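Local coordinates for toxin Tse2 (Pseudomonas aeruginosa, PDB 5AKO), which is secreted by the H1 type VI secretion system into the cytoplasm of recipient cells, where it probably acts as a NAD-dependent cytotoxin, at residues L128-D133 with Y144-A149; T32-V37 with D104-L109; V117-T122 with R170-K175. One frame throughout, in Å; residues are numbered along the deposited sequence.

How the interactions relate
The three contacts illustrate how a small toxin is tied together from two antiparallel sheets and one long C-terminal helix. Interaction 1 is the hairpin of strands 128-136 and 141-148 in the larger sheet. Interaction 2 sets strand 33-37 of the smaller sheet against the loop following strand 100-103, its centre about 15 Å from that of interaction 1; Leu33 packs on Tyr144 and Val130. Interaction 3, its centre about 14 Å from that of interaction 2, lies where neighbouring strand 114-118 runs into a turn resting on helix 154-176. Along the chain, interaction 2 closes first; interaction 3 then opens and spans the hairpin before reaching the helix. All belong to the Tse2 ADP-ribosyltransferase family region.

Interaction 1: residues L128-D133 with Y144-A149; sequences LKVKQD and YTIMPA
The phenol ring of Tyr144 and the carboxamide of Gln132 are the flat groups of this pair of strands, and their planes are only 21° apart. The Gln132 side chain crosses the ring obliquely, CB lying 3.6 Å from Tyr144 CE2 and CD 4.0 Å from the hydroxyl oxygen OH. On the same face of the sheet as these two come Val130 and Ile146. On the opposite face of the sheet, Lys129 and Lys131 straddle Met147: Lys129 CE touches its SD at 3.7 Å, while the chi3 bend of 44° turns Met147 CE onto Lys131 CD, 3.6 Å away. A water joins Lys129 NZ to Ala149 O. At the far end Thr145 OG1 donates to the syn lone pair of Asp133 OD2 at 2.8 Å, an oxygen that also binds His143 ND1, so two groups fix the carboxylate. Lys129 with Met147 and Lys131 with Thr145 are the hydrogen-bonded pairs of the ladder, each closed by two backbone bonds. The hairpin is central in its sheet, with strand 24-25 beside 128-133 and strand 100-103 beside 144-148. Leu128 and Ile146 pack on Leu161 of helix 154-176, and Val130 and Tyr144 on Leu33 of strand 33-37.

Interaction 2: residues T32-V37 with D104-L109; sequences TLYRAV and DRAGVL
Thr32 and Asp104 meet through backbone oxygens that share one water, which donates to Thr32 O at 2.8 Å and to Asp104 O at 2.9 Å. This water bridge links the residue just before strand 33-37 to the start of loop segment 104-109, where Asp104 CA also approaches Thr32 O. From there the contact passes to Tyr34, whose ring lies against the loop backbone. Its CD1 comes within 3.3 Å of Arg105 C, and Asp104 C sits at the ring edge. Ala106 covers one face: its N stands above the rim, and its CB makes a CH-pi contact, 4.2 Å from the centroid of the Tyr34 ring and 22° off the normal. The ring is directed there by chi1 of -61°, which sets CG beside the backbone N. Further along, the methyl of Ala36 meets Leu109 CD2 at 3.7 Å. The polar ends of the loop residues are engaged elsewhere: Asp104 OD1 accepts from Thr142 N, and the Arg105 guanidinium donates to Leu139 O and Gln140 O while Val108 CG2 lies over one of its faces. A backbone bond between Tyr34 and Phe103 anchors the loop just before Asp104. The chemistry is thus mainly van der Waals, the Tyr34 ring against loop backbone and the Ala106 methyl, and Ala36 against Leu109, with a shared water as its polar link.

Interaction 3: residues V117-T122 with R170-K175; sequences VIPDGT and RRQWEK
Arg171, Gln172 and Pro119 carry this contact, in which a turn leaving strand 114-118 rests on the last turns of helix 154-176. Arg171 is the most extensively buried of the three. Its CG lies anti to the backbone N and passes Thr122 OG1 at 3.5 Å; the chain then bends at chi2, 73°, and brings CD to 3.5 Å from Gly121 O. The guanidinium finally presents its edge to Asp120 O: NE donates at 3.0 Å, nearly straight at 158°, to a lone pair in the carbonyl plane, and NH2 adds a weak bond to the same oxygen. One backbone carbonyl is therefore held by two donors of a single arginine. Charges round it extend the grip, with NH2 in a long salt bridge to the Asp120 carboxylate, NH1 in another long one to Glu174 OE1, and Lys175 NZ paired with Asp120 OD1, although the modelled distance of that last pair is too short to be taken literally.

Gln172 meets the proline ring at a different atom from Arg171. Its CG presses on Pro119 CG at 3.6 Å, the two side chains crossing at about a right angle, and the extended chain carries NE2 to Val117 O, 3.1 Å away and bent at 137°. A water that accepts from both Gln172 NE2 and Val117 N completes a small bridge. Beyond the contact, Gln172 packs on Pro52 and Thr122 on Phe164.

Within the turn, Pro119 O accepts from both Thr122 N and, at 2.6 Å, Thr122 OG1. The arrangement is a type II beta turn, Pro119 to Thr122, with glycine in its third position, docked on the C-terminal helix and held by Arg171 on the turn carbonyl of Asp120 and by Gln172 on the strand carbonyl of Val117.

Interaction 1: residues L128-D133 with Y144-A149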
loop_
_atom_site.group_PDB
_atom_site.type_symbol
_atom_site.label_atom_id
_atom_site.label_comp_id
_atom_site.label_asym_id
_atom_site.label_seq_id
_atom_site.Cartn_x
_atom_site.Cartn_y
_atom_site.Cartn_z
ATOM N N LEU C 128 21.130 13.533 16.496
ATOM C CA LEU C 128 20.294 13.556 15.317
ATOM C C LEU C 128 21.125 13.191 14.143
ATOM O O LEU C 128 22.366 13.204 14.216
ATOM C CB LEU C 128 19.745 14.945 15.092
ATOM C CG LEU C 128 18.757 15.498 16.115
ATOM C CD1 LEU C 128 18.220 16.833 15.636
ATOM C CD2 LEU C 128 17.596 14.546 16.363
ATOM N N LYS C 129 20.458 12.814 13.061
ATOM C CA LYS C 129 21.139 12.616 11.793
ATOM C C LYS C 129 20.190 12.980 10.686
ATOM O O LYS C 129 18.988 13.096 10.924
ATOM C CB LYS C 129 21.655 11.198 11.648
ATOM C CG LYS C 129 20.585 10.121 11.597
ATOM C CD LYS C 129 21.171 8.729 11.832
ATOM C CE LYS C 129 20.142 7.643 11.581
ATOM N NZ LYS C 129 20.733 6.297 11.748
ATOM N N VAL C 130 20.748 13.170 9.497
ATOM C CA VAL C 130 20.027 13.636 8.338
ATOM C C VAL C 130 20.246 12.623 7.266
ATOM O O VAL C 130 21.362 12.414 6.855
ATOM C CB VAL C 130 20.582 14.988 7.869
ATOM C CG1 VAL C 130 19.843 15.496 6.642
ATOM C CG2 VAL C 130 20.497 15.981 9.011
ATOM N N LYS C 131 19.164 12.010 6.819
ATOM C CA LYS C 131 19.181 10.919 5.870
ATOM C C LYS C 131 18.797 11.394 4.493
ATOM O O LYS C 131 17.774 12.044 4.328
ATOM C CB LYS C 131 18.161 9.863 6.302
ATOM C CG LYS C 131 17.931 8.739 5.291
ATOM C CD LYS C 131 16.923 7.749 5.836
ATOM C CE LYS C 131 16.697 6.559 4.922
ATOM N NZ LYS C 131 17.982 5.906 4.591
ATOM N N GLN C 132 19.605 11.045 3.500
ATOM C CA GLN C 132 19.284 11.324 2.120
ATOM C C GLN C 132 18.344 10.245 1.703
ATOM O O GLN C 132 18.677 9.096 1.814
ATOM C CB GLN C 132 20.519 11.298 1.216
ATOM C CG GLN C 132 20.146 11.507 -0.243
ATOM C CD GLN C 132 21.301 11.492 -1.214
ATOM O OE1 GLN C 132 22.455 11.315 -0.855
ATOM N NE2 GLN C 132 20.970 11.614 -2.476
ATOM N N ASP C 133 17.160 10.610 1.229
ATOM C CA ASP C 133 16.237 9.618 0.658
ATOM C C ASP C 133 16.317 9.831 -0.862
ATOM O O ASP C 133 17.334 10.244 -1.368
ATOM C CB ASP C 133 14.820 9.806 1.169
ATOM C CG ASP C 133 14.725 9.913 2.709
ATOM O OD1 ASP C 133 14.905 8.919 3.412
ATOM O OD2 ASP C 133 14.362 10.963 3.238
ATOM N N TYR C 144 15.092 14.778 2.081
ATOM C CA TYR C 144 15.948 14.400 3.176
ATOM C C TYR C 144 15.143 14.359 4.472
ATOM O O TYR C 144 14.125 15.058 4.586
ATOM C CB TYR C 144 17.077 15.394 3.339
ATOM C CG TYR C 144 18.190 15.384 2.275
ATOM C CD1 TYR C 144 18.004 15.969 1.052
ATOM C CD2 TYR C 144 19.423 14.846 2.541
ATOM C CE1 TYR C 144 19.006 15.986 0.098
ATOM C CE2 TYR C 144 20.439 14.853 1.628
ATOM C CZ TYR C 144 20.219 15.407 0.382
ATOM O OH TYR C 144 21.207 15.438 -0.581
ATOM N N THR C 145 15.597 13.559 5.460
ATOM C CA THR C 145 14.862 13.417 6.703
ATOM C C THR C 145 15.783 13.602 7.882
ATOM O O THR C 145 16.805 12.955 7.982
ATOM C CB THR C 145 14.196 12.034 6.802
ATOM O OG1 THR C 145 13.368 11.842 5.660
ATOM C CG2 THR C 145 13.309 11.914 8.079
ATOM N N ILE C 146 15.442 14.558 8.726
ATOM C CA ILE C 146 16.137 14.771 9.969
ATOM C C ILE C 146 15.467 13.836 10.973
ATOM O O ILE C 146 14.258 13.898 11.144
ATOM C CB ILE C 146 15.921 16.179 10.488
ATOM C CG1 ILE C 146 16.332 17.230 9.449
ATOM C CG2 ILE C 146 16.714 16.360 11.760
ATOM C CD1 ILE C 146 15.927 18.665 9.756
ATOM N N MET C 147 16.241 12.997 11.650
ATOM C CA MET C 147 15.681 11.918 12.421
ATOM C C MET C 147 16.583 11.667 13.660
ATOM O O MET C 147 17.715 12.102 13.715
ATOM C CB MET C 147 15.487 10.631 11.557
ATOM C CG MET C 147 16.805 9.928 11.294
ATOM S SD MET C 147 16.708 8.466 10.321
ATOM C CE MET C 147 15.595 8.862 8.972
ATOM N N PRO C 148 16.061 10.992 14.674
ATOM C CA PRO C 148 16.944 10.626 15.778
ATOM C C PRO C 148 18.027 9.585 15.378
ATOM O O PRO C 148 17.793 8.701 14.554
ATOM C CB PRO C 148 15.976 10.045 16.830
ATOM C CG PRO C 148 14.731 9.712 16.074
ATOM C CD PRO C 148 14.646 10.742 14.989
ATOM N N ALA C 149 19.212 9.726 15.953
ATOM C CA ALA C 149 20.298 8.788 15.660
ATOM C C ALA C 149 20.257 7.625 16.635
ATOM O O ALA C 149 20.938 6.642 16.440
ATOM C CB ALA C 149 21.652 9.495 15.734
HETATM O O HOH W 1 21.811 5.406 13.968
#

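Interaction 2: residues T32-V37 with D104-L109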
loop_
_atom_site.group_PDB
_atom_site.type_symbol
_atom_site.label_atom_id
_atom_site.label_comp_id
_atom_site.label_asym_id
_atom_site.label_seq_id
_atom_site.Cartn_x
_atom_site.Cartn_y
_atom_site.Cartn_z
ATOM N N THR C 32 23.077 22.528 1.306
ATOM C CA THR C 32 22.021 23.423 1.765
ATOM C C THR C 32 20.658 22.757 1.607
ATOM O O THR C 32 20.330 22.281 0.537
ATOM C CB THR C 32 22.054 24.786 1.043
ATOM O OG1 THR C 32 23.307 25.397 1.324
ATOM C CG2 THR C 32 20.959 25.765 1.566
ATOM N N LEU C 33 19.898 22.738 2.701
ATOM C CA LEU C 33 18.572 22.133 2.801
ATOM C C LEU C 33 17.533 23.199 3.226
ATOM O O LEU C 33 17.856 24.131 3.960
ATOM C CB LEU C 33 18.595 20.974 3.830
ATOM C CG LEU C 33 19.607 19.845 3.484
ATOM C CD1 LEU C 33 19.919 18.900 4.634
ATOM C CD2 LEU C 33 19.110 19.038 2.314
ATOM N N TYR C 34 16.306 23.020 2.780
ATOM C CA TYR C 34 15.258 24.000 2.923
ATOM C C TYR C 34 14.025 23.336 3.529
ATOM O O TYR C 34 13.577 22.303 3.049
ATOM C CB TYR C 34 14.863 24.560 1.542
ATOM C CG TYR C 34 15.968 25.241 0.814
ATOM C CD1 TYR C 34 16.889 24.502 0.031
ATOM C CD2 TYR C 34 16.133 26.630 0.891
ATOM C CE1 TYR C 34 17.916 25.129 -0.653
ATOM C CE2 TYR C 34 17.168 27.277 0.196
ATOM C CZ TYR C 34 18.047 26.509 -0.583
ATOM O OH TYR C 34 19.068 27.124 -1.274
ATOM N N ARG C 35 13.433 23.991 4.523
ATOM C CA ARG C 35 12.249 23.499 5.238
ATOM C C ARG C 35 11.103 24.425 4.937
ATOM O O ARG C 35 11.188 25.613 5.222
ATOM C CB ARG C 35 12.569 23.533 6.726
ATOM C CG ARG C 35 11.394 23.416 7.659
ATOM C CD ARG C 35 10.824 22.035 7.590
ATOM N NE ARG C 35 9.786 21.806 8.571
ATOM C CZ ARG C 35 9.021 20.715 8.620
ATOM N NH1 ARG C 35 9.155 19.730 7.734
ATOM N NH2 ARG C 35 8.088 20.618 9.532
ATOM N N ALA C 36 10.045 23.919 4.320
ATOM C CA ALA C 36 8.868 24.731 4.032
ATOM C C ALA C 36 8.211 25.212 5.356
ATOM O O ALA C 36 8.161 24.463 6.328
ATOM C CB ALA C 36 7.870 23.939 3.243
ATOM N N VAL C 37 7.773 26.473 5.353
ATOM C CA VAL C 37 7.215 27.139 6.491
ATOM C C VAL C 37 5.814 27.607 6.114
ATOM O O VAL C 37 5.654 28.453 5.249
ATOM C CB VAL C 37 8.025 28.388 6.895
ATOM C CG1 VAL C 37 7.340 29.108 8.052
ATOM C CG2 VAL C 37 9.424 28.017 7.309
ATOM N N ASP C 104 16.460 19.865 -1.074
ATOM C CA ASP C 104 17.720 20.476 -1.504
ATOM C C ASP C 104 17.517 21.651 -2.475
ATOM O O ASP C 104 18.458 22.100 -3.121
ATOM C CB ASP C 104 18.652 19.398 -2.125
ATOM C CG ASP C 104 18.129 18.847 -3.464
ATOM O OD1 ASP C 104 16.895 18.963 -3.767
ATOM O OD2 ASP C 104 18.956 18.265 -4.210
ATOM N N ARG C 105 16.294 22.130 -2.604
ATOM C CA ARG C 105 16.095 23.423 -3.244
ATOM C C ARG C 105 14.893 24.092 -2.620
ATOM O O ARG C 105 14.158 23.453 -1.858
ATOM C CB ARG C 105 15.933 23.290 -4.762
ATOM C CG ARG C 105 14.606 22.737 -5.199
ATOM C CD ARG C 105 14.483 22.638 -6.719
ATOM N NE ARG C 105 13.208 21.991 -7.057
ATOM C CZ ARG C 105 12.013 22.595 -7.071
ATOM N NH1 ARG C 105 11.890 23.884 -6.762
ATOM N NH2 ARG C 105 10.925 21.899 -7.405
ATOM N N ALA C 106 14.700 25.373 -2.961
ATOM C CA ALA C 106 13.638 26.206 -2.388
ATOM C C ALA C 106 12.343 26.137 -3.163
ATOM O O ALA C 106 12.332 25.910 -4.366
ATOM C CB ALA C 106 14.093 27.657 -2.348
ATOM N N GLY C 107 11.236 26.394 -2.478
ATOM C CA GLY C 107 9.975 26.593 -3.169
ATOM C C GLY C 107 9.362 25.289 -3.657
ATOM O O GLY C 107 8.459 25.288 -4.460
ATOM N N VAL C 108 9.837 24.168 -3.141
ATOM C CA VAL C 108 9.311 22.862 -3.539
ATOM C C VAL C 108 7.824 22.813 -3.226
ATOM O O VAL C 108 7.047 22.332 -4.029
ATOM C CB VAL C 108 10.058 21.711 -2.818
ATOM C CG1 VAL C 108 9.391 20.367 -3.085
ATOM C CG2 VAL C 108 11.516 21.659 -3.264
ATOM N N LEU C 109 7.437 23.336 -2.068
ATOM C CA LEU C 109 6.061 23.434 -1.723
ATOM C C LEU C 109 5.543 24.846 -2.102
ATOM O O LEU C 109 5.761 25.837 -1.381
ATOM C CB LEU C 109 5.885 23.170 -0.234
ATOM C CG LEU C 109 5.909 21.723 0.248
ATOM C CD1 LEU C 109 7.299 21.172 0.190
ATOM C CD2 LEU C 109 5.406 21.641 1.667
HETATM O O HOH W 2 21.112 22.672 -2.122
#

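Interaction 3: residues V117-T122 with R170-K175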
loop_
_atom_site.group_PDB
_atom_site.type_symbol
_atom_site.label_atom_id
_atom_site.label_comp_id
_atom_site.label_asym_id
_atom_site.label_seq_id
_atom_site.Cartn_x
_atom_site.Cartn_y
_atom_site.Cartn_z
ATOM N N VAL C 117 16.131 28.155 5.897
ATOM C CA VAL C 117 17.335 27.642 5.207
ATOM C C VAL C 117 18.326 27.042 6.184
ATOM O O VAL C 117 18.644 27.672 7.166
ATOM C CB VAL C 117 18.112 28.753 4.494
ATOM C CG1 VAL C 117 19.284 28.146 3.762
ATOM C CG2 VAL C 117 17.219 29.550 3.524
ATOM N N ILE C 118 18.792 25.822 5.907
ATOM C CA ILE C 118 19.804 25.128 6.691
ATOM C C ILE C 118 21.037 25.030 5.807
ATOM O O ILE C 118 21.068 24.229 4.833
ATOM C CB ILE C 118 19.356 23.735 7.098
ATOM C CG1 ILE C 118 18.063 23.819 7.935
ATOM C CG2 ILE C 118 20.460 23.025 7.872
ATOM C CD1 ILE C 118 17.587 22.459 8.443
ATOM N N PRO C 119 22.022 25.912 6.066
ATOM C CA PRO C 119 23.050 26.014 5.026
ATOM C C PRO C 119 24.007 24.852 5.066
ATOM O O PRO C 119 24.227 24.270 6.133
ATOM C CB PRO C 119 23.769 27.313 5.383
ATOM C CG PRO C 119 22.660 28.142 5.981
ATOM C CD PRO C 119 21.919 27.152 6.840
ATOM N N ASP C 120 24.566 24.498 3.916
ATOM C CA ASP C 120 25.717 23.600 3.928
ATOM C C ASP C 120 26.610 24.029 5.082
ATOM O O ASP C 120 26.798 25.224 5.295
ATOM C CB ASP C 120 26.507 23.723 2.626
ATOM C CG ASP C 120 27.025 25.127 2.408
ATOM O OD1 ASP C 120 26.187 26.032 2.258
ATOM O OD2 ASP C 120 28.260 25.346 2.415
ATOM N N GLY C 121 27.141 23.080 5.827
ATOM C CA GLY C 121 28.080 23.387 6.916
ATOM C C GLY C 121 27.452 23.579 8.297
ATOM O O GLY C 121 28.159 23.810 9.276
ATOM N N THR C 122 26.126 23.481 8.401
ATOM C CA THR C 122 25.462 23.608 9.682
ATOM C C THR C 122 25.766 22.415 10.581
ATOM O O THR C 122 25.812 21.276 10.114
ATOM C CB THR C 122 23.955 23.669 9.489
ATOM O OG1 THR C 122 23.661 24.768 8.633
ATOM C CG2 THR C 122 23.259 23.846 10.844
ATOM N N ARG C 170 23.087 30.703 13.330
ATOM C CA ARG C 170 24.544 30.940 13.456
ATOM C C ARG C 170 25.267 30.728 12.126
ATOM O O ARG C 170 25.993 31.599 11.658
ATOM C CB ARG C 170 25.179 30.035 14.514
ATOM C CG ARG C 170 24.858 30.451 15.935
ATOM C CD ARG C 170 25.172 29.371 16.968
ATOM N NE ARG C 170 24.406 29.623 18.197
ATOM C CZ ARG C 170 23.758 28.699 18.914
ATOM N NH1 ARG C 170 23.744 27.411 18.546
ATOM N NH2 ARG C 170 23.101 29.069 20.004
ATOM N N ARG C 171 25.034 29.584 11.502
ATOM C CA ARG C 171 25.702 29.243 10.245
ATOM C C ARG C 171 25.297 30.152 9.102
ATOM O O ARG C 171 26.114 30.411 8.224
ATOM C CB ARG C 171 25.431 27.795 9.888
ATOM C CG ARG C 171 26.028 27.343 8.597
ATOM C CD ARG C 171 27.529 27.182 8.672
ATOM N NE ARG C 171 27.978 27.034 7.315
ATOM C CZ ARG C 171 29.141 27.473 6.832
ATOM N NH1 ARG C 171 30.077 28.034 7.616
ATOM N NH2 ARG C 171 29.369 27.340 5.540
ATOM N N GLN C 172 24.070 30.676 9.099
ATOM C CA GLN C 172 23.713 31.701 8.083
ATOM C C GLN C 172 24.605 32.961 8.180
ATOM O O GLN C 172 24.990 33.518 7.140
ATOM C CB GLN C 172 22.227 32.094 8.165
ATOM C CG GLN C 172 21.290 31.139 7.424
ATOM C CD GLN C 172 19.843 31.617 7.468
ATOM O OE1 GLN C 172 19.570 32.798 7.232
ATOM N NE2 GLN C 172 18.901 30.704 7.782
ATOM N N TRP C 173 24.892 33.411 9.411
ATOM C CA TRP C 173 25.694 34.606 9.626
ATOM C C TRP C 173 27.189 34.351 9.377
ATOM O O TRP C 173 27.864 35.187 8.787
ATOM C CB TRP C 173 25.339 35.262 10.984
ATOM C CG TRP C 173 23.963 35.860 10.853
ATOM C CD1 TRP C 173 22.769 35.288 11.232
ATOM C CD2 TRP C 173 23.620 37.082 10.182
ATOM N NE1 TRP C 173 21.717 36.099 10.879
ATOM C CE2 TRP C 173 22.207 37.208 10.233
ATOM C CE3 TRP C 173 24.372 38.100 9.564
ATOM C CZ2 TRP C 173 21.531 38.323 9.697
ATOM C CZ3 TRP C 173 23.697 39.202 9.026
ATOM C CH2 TRP C 173 22.291 39.301 9.101
ATOM N N GLU C 174 27.694 33.172 9.738
ATOM C CA GLU C 174 29.087 32.806 9.402
ATOM C C GLU C 174 29.319 32.783 7.902
ATOM O O GLU C 174 30.392 33.129 7.414
ATOM C CB GLU C 174 29.453 31.413 9.942
ATOM C CG GLU C 174 29.453 31.297 11.455
ATOM C CD GLU C 174 29.588 29.853 11.945
ATOM O OE1 GLU C 174 29.915 28.935 11.140
ATOM O OE2 GLU C 174 29.367 29.640 13.154
ATOM N N LYS C 175 28.314 32.319 7.180
ATOM C CA LYS C 175 28.400 32.185 5.750
ATOM C C LYS C 175 28.388 33.583 5.130
ATOM O O LYS C 175 29.111 33.851 4.175
ATOM C CB LYS C 175 27.226 31.346 5.235
ATOM C CG LYS C 175 27.664 30.330 4.197
ATOM C CD LYS C 175 26.564 29.797 3.281
ATOM C CE LYS C 175 27.201 29.349 1.941
ATOM N NZ LYS C 175 26.575 28.177 1.265
HETATM O O HOH W 3 15.899 31.317 6.760
#